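Local coordinates for protein KLLA0B12012p (Kluyveromyces lactis, PDB 6Y3P) that is the Pby1 protein, a direct partner of the mRNA decapping enzyme Dcp2, whose C-terminal ATP-grasp domain, of the tubulin-tyrosine ligase family, probably binds ATP, at residues A[18-23]-A[50-55]. Residues are numbered along the deposited sequence; the frame is centred on the assembly and turned at random.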
# COMPACT_ATOMS: atom_id res chain seq x y z
N GLU A 18 2.94 -10.39 19.52
CA GLU A 18 2.49 -10.05 18.17
C GLU A 18 1.73 -11.18 17.48
O GLU A 18 2.10 -12.36 17.58
CB GLU A 18 3.65 -9.54 17.28
CG GLU A 18 3.83 -8.03 17.31
CD GLU A 18 5.02 -7.49 16.53
OE1 GLU A 18 5.26 -7.93 15.39
OE2 GLU A 18 5.67 -6.56 17.06
N TYR A 19 0.65 -10.79 16.79
CA TYR A 19 -0.28 -11.64 16.04
C TYR A 19 0.40 -12.67 15.11
O TYR A 19 -0.03 -13.83 15.05
CB TYR A 19 -1.25 -10.73 15.24
CG TYR A 19 -2.41 -11.47 14.59
CD1 TYR A 19 -3.50 -11.89 15.35
CD2 TYR A 19 -2.42 -11.73 13.22
CE1 TYR A 19 -4.56 -12.58 14.76
CE2 TYR A 19 -3.47 -12.42 12.63
CZ TYR A 19 -4.55 -12.83 13.40
OH TYR A 19 -5.59 -13.51 12.82
N ILE A 20 1.47 -12.25 14.41
CA ILE A 20 2.19 -13.07 13.41
C ILE A 20 3.26 -14.04 13.98
O ILE A 20 3.79 -14.83 13.20
CB ILE A 20 2.80 -12.14 12.32
CG1 ILE A 20 3.85 -11.14 12.92
CG2 ILE A 20 1.66 -11.38 11.61
CD1 ILE A 20 4.74 -10.43 11.90
N TYR A 21 3.55 -14.00 15.31
CA TYR A 21 4.58 -14.84 15.95
C TYR A 21 4.30 -16.36 15.81
O TYR A 21 5.16 -17.08 15.28
CB TYR A 21 4.82 -14.43 17.41
CG TYR A 21 5.90 -15.25 18.10
CD1 TYR A 21 7.24 -14.86 18.05
CD2 TYR A 21 5.58 -16.41 18.80
CE1 TYR A 21 8.23 -15.62 18.66
CE2 TYR A 21 6.57 -17.17 19.42
CZ TYR A 21 7.89 -16.77 19.37
OH TYR A 21 8.84 -17.54 20.00
N GLY A 22 3.14 -16.82 16.30
CA GLY A 22 2.69 -18.20 16.20
C GLY A 22 2.73 -18.70 14.77
O GLY A 22 3.45 -19.67 14.49
N PRO A 23 2.03 -17.98 13.82
CA PRO A 23 2.11 -18.36 12.39
C PRO A 23 3.53 -18.50 11.84
O PRO A 23 3.81 -19.51 11.18
CB PRO A 23 1.37 -17.21 11.69
CG PRO A 23 0.42 -16.72 12.70
CD PRO A 23 1.14 -16.82 14.00
N PHE A 50 18.42 -15.75 8.58
CA PHE A 50 17.23 -14.99 8.24
C PHE A 50 16.66 -14.37 9.50
O PHE A 50 16.20 -15.09 10.39
CB PHE A 50 16.19 -15.82 7.49
CG PHE A 50 15.00 -14.98 7.08
CD1 PHE A 50 15.13 -13.97 6.15
CD2 PHE A 50 13.77 -15.14 7.71
CE1 PHE A 50 14.06 -13.14 5.84
CE2 PHE A 50 12.70 -14.32 7.39
CZ PHE A 50 12.85 -13.32 6.45
N HIS A 51 16.70 -13.05 9.57
CA HIS A 51 16.20 -12.27 10.68
C HIS A 51 14.83 -11.67 10.30
O HIS A 51 14.72 -10.84 9.39
CB HIS A 51 17.23 -11.19 11.09
CG HIS A 51 16.85 -10.27 12.22
ND1 HIS A 51 17.54 -9.08 12.45
CD2 HIS A 51 15.88 -10.39 13.16
CE1 HIS A 51 16.97 -8.53 13.50
NE2 HIS A 51 15.96 -9.27 13.96
N TYR A 52 13.78 -12.17 10.96
CA TYR A 52 12.46 -11.63 10.80
C TYR A 52 12.25 -10.82 12.07
O TYR A 52 12.24 -11.37 13.18
CB TYR A 52 11.38 -12.72 10.61
CG TYR A 52 10.08 -12.16 10.08
CD1 TYR A 52 9.28 -11.33 10.85
CD2 TYR A 52 9.68 -12.41 8.77
CE1 TYR A 52 8.11 -10.77 10.35
CE2 TYR A 52 8.49 -11.87 8.26
CZ TYR A 52 7.71 -11.04 9.05
OH TYR A 52 6.53 -10.48 8.59
N GLY A 53 12.20 -9.50 11.91
CA GLY A 53 12.00 -8.56 13.00
C GLY A 53 11.12 -7.38 12.64
O GLY A 53 10.66 -7.27 11.51
N ASP A 54 10.87 -6.50 13.62
CA ASP A 54 10.16 -5.23 13.43
C ASP A 54 11.21 -4.33 12.78
O ASP A 54 12.39 -4.65 12.88
CB ASP A 54 9.68 -4.64 14.77
CG ASP A 54 8.53 -5.42 15.38
OD1 ASP A 54 7.55 -5.72 14.65
OD2 ASP A 54 8.61 -5.75 16.58
N TYR A 55 10.78 -3.28 12.04
CA TYR A 55 11.70 -2.43 11.27
C TYR A 55 12.92 -1.97 12.05
O TYR A 55 14.04 -2.13 11.56
CB TYR A 55 10.99 -1.24 10.61
CG TYR A 55 11.93 -0.50 9.68
CD1 TYR A 55 12.46 -1.12 8.55
CD2 TYR A 55 12.34 0.80 9.96
CE1 TYR A 55 13.35 -0.46 7.70
CE2 TYR A 55 13.23 1.48 9.12
CZ TYR A 55 13.73 0.85 7.99
OH TYR A 55 14.60 1.52 7.15
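Glu18 faces Asp54 and Ile20 faces Tyr52 across a wide backbone gap: the closest CA atoms, those of Glu18 and Asp54, are 10.2 Å apart, so side chains alone make the contact. A type I turn from Glu18 to Tyr21, closed by Tyr21 N to Glu18 O at 3.2 Å, leads into helix 21-31, while 50-55 runs off the end of strand 48-52. Only 135 Å² is buried.

The two carboxylates approach from opposite directions with planes 42° apart. Glu18 OE2 lies 3.1 Å from Asp54 OD2 and 3.2 Å from Asp54 OD1, a closeness of acceptors likely to disfavour two full negative charges and consistent with a raised pKa or a shared proton. CB of Glu18 points toward 50-55 and the chain is extended about CB-CG (chi2 176°), together bringing the carboxylate to Asp54. With a leucine here, Asp54 would probably lose the carboxylate that faces it, and any proton shared with it.

In the buried pair, Ile20 CD1 comes obliquely to the ring, 3.7 Å from Tyr52 CE1, an apolar contact, and lies 3.8 Å from Tyr52 OH, the two side chains crossing at about a right angle. CB of Tyr52 points toward 18-23, and CG anti to the backbone N (chi1 -164°) lays the CE1 and OH side against Ile20.

Leu24 and Leu12 also pack on Tyr52. The contact joins the start of helix 21-31 to the C-terminal end of a central strand in the four-stranded parallel sheet, with helix 357-375 packed against Ile20 and Tyr52 through Phe367.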